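Beta-galactosidase (Bacillus circulans, PDB 4MAD) probably hydrolyses terminal non-reducing beta-D-galactose residues in beta-D-galactosides, as a glycosidase of family 35. Local coordinates at residues A[298-303]-A[307-312]. Sequence-based numbering, arbitrary orientation.
Sequences GANHNE and QPTITS
Gln307 N donates a hydrogen bond to Asn300 O at 2.7 Å, and the return bond, from Asn300 N to Gln307 O, spans 2.9 Å and is nearly straight at 166°. Together they make Asn300 and Gln307 a hydrogen-bonded antiparallel pair of a short two-stranded hairpin. Beyond the non-hydrogen-bonded pair of Ala299 and Pro308 the ladder gains one more rung, Thr309 N to Gly298 O at 3.1 Å; the proline's missing N-H breaks no rung, since such a pair uses none across the strands. On one face, the methyl CB of Ala299 lies 3.9 Å from Pro308 CA. On the other, CG of Gln307 stands beside the backbone N (chi1 -45°), which directs the extended chain along the partner segment toward Asn302, and OE1 rests 3.6 Å from Asn300 CB. At the end of strand 299-301, His301 ND1 bonds to Asn302 O at 2.7 Å, the oxygen almost in the ring plane, which helps to fix the ring's rotation. The hairpin lies in the loop after the eighth strand, 281-284, of the family 35 (beta/alpha)8 barrel, with Asn300 about 9 Å, side chain to side chain, from Glu171, the predicted proton donor; Asn300 and Thr309 touch His255, between strand 244-249 and helix 265-276.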
# COMPACT_ATOMS: atom_id res chain seq x y z
N GLY A 298 0.37 3.13 2.25
CA GLY A 298 0.78 4.45 1.88
C GLY A 298 0.31 5.57 2.80
O GLY A 298 -0.15 5.32 3.83
N ALA A 299 0.46 6.80 2.36
CA ALA A 299 0.02 7.99 3.08
C ALA A 299 -0.17 9.16 2.15
O ALA A 299 0.24 9.13 1.06
CB ALA A 299 0.95 8.36 4.15
N ASN A 300 -0.81 10.18 2.68
CA ASN A 300 -1.00 11.42 2.00
C ASN A 300 -0.58 12.55 2.92
O ASN A 300 -0.28 12.34 4.06
CB ASN A 300 -2.44 11.62 1.56
CG ASN A 300 -2.84 10.69 0.46
OD1 ASN A 300 -2.55 10.91 -0.66
ND2 ASN A 300 -3.44 9.64 0.82
N HIS A 301 -0.49 13.72 2.35
CA HIS A 301 -0.20 14.91 3.12
C HIS A 301 -1.07 16.03 2.55
O HIS A 301 -1.01 16.27 1.42
CB HIS A 301 1.29 15.24 2.97
CG HIS A 301 1.81 16.14 4.04
ND1 HIS A 301 1.37 17.42 4.20
CD2 HIS A 301 2.71 15.93 5.01
CE1 HIS A 301 1.98 17.97 5.22
NE2 HIS A 301 2.81 17.09 5.72
N ASN A 302 -1.85 16.71 3.35
CA ASN A 302 -2.57 17.81 2.78
C ASN A 302 -1.69 19.04 2.96
O ASN A 302 -0.52 18.92 3.07
CB ASN A 302 -4.00 17.94 3.28
CG ASN A 302 -4.10 18.08 4.74
OD1 ASN A 302 -5.16 17.91 5.31
ND2 ASN A 302 -3.02 18.37 5.37
N GLU A 303 -2.18 20.14 2.93
CA GLU A 303 -1.11 21.11 3.12
C GLU A 303 -0.61 21.21 4.56
O GLU A 303 0.38 21.81 4.83
CB GLU A 303 -1.58 22.49 2.66
CG GLU A 303 -1.86 22.58 1.16
CD GLU A 303 -0.64 22.22 0.33
OE1 GLU A 303 0.48 22.62 0.70
OE2 GLU A 303 -0.81 21.55 -0.71
N GLN A 307 -1.15 12.02 6.63
CA GLN A 307 -2.33 11.18 6.80
C GLN A 307 -2.08 9.74 6.34
O GLN A 307 -1.97 9.48 5.21
CB GLN A 307 -3.50 11.76 6.02
CG GLN A 307 -3.71 13.21 6.12
CD GLN A 307 -4.61 13.79 5.01
OE1 GLN A 307 -4.31 13.73 3.87
NE2 GLN A 307 -5.70 14.35 5.41
N PRO A 308 -1.95 8.85 7.27
CA PRO A 308 -1.55 7.50 6.96
C PRO A 308 -2.78 6.70 6.55
O PRO A 308 -3.79 6.82 7.17
CB PRO A 308 -0.97 7.00 8.27
CG PRO A 308 -1.58 7.82 9.26
CD PRO A 308 -1.79 9.13 8.69
N THR A 309 -2.66 5.95 5.48
CA THR A 309 -3.73 5.10 5.01
C THR A 309 -3.80 3.85 5.89
O THR A 309 -2.81 3.42 6.37
CB THR A 309 -3.49 4.74 3.54
OG1 THR A 309 -3.66 5.91 2.74
CG2 THR A 309 -4.45 3.66 3.08
N ILE A 310 -4.99 3.32 6.09
CA ILE A 310 -5.21 2.22 6.98
C ILE A 310 -4.78 0.87 6.38
O ILE A 310 -4.46 0.77 5.27
CB ILE A 310 -6.69 2.09 7.44
CG1 ILE A 310 -7.61 1.77 6.28
CG2 ILE A 310 -7.17 3.36 8.14
CD1 ILE A 310 -9.02 1.50 6.74
N THR A 311 -4.81 -0.16 7.20
CA THR A 311 -4.47 -1.49 6.74
C THR A 311 -5.42 -2.08 5.67
O THR A 311 -4.99 -2.54 4.67
CB THR A 311 -4.43 -2.48 7.92
OG1 THR A 311 -3.50 -2.03 8.85
CG2 THR A 311 -4.07 -3.87 7.41
N SER A 312 -6.71 -2.07 5.94
CA SER A 312 -7.68 -2.54 5.02
C SER A 312 -7.67 -1.71 3.76
O SER A 312 -7.63 -0.53 3.82
CB SER A 312 -9.11 -2.45 5.58
OG SER A 312 -10.10 -2.73 4.63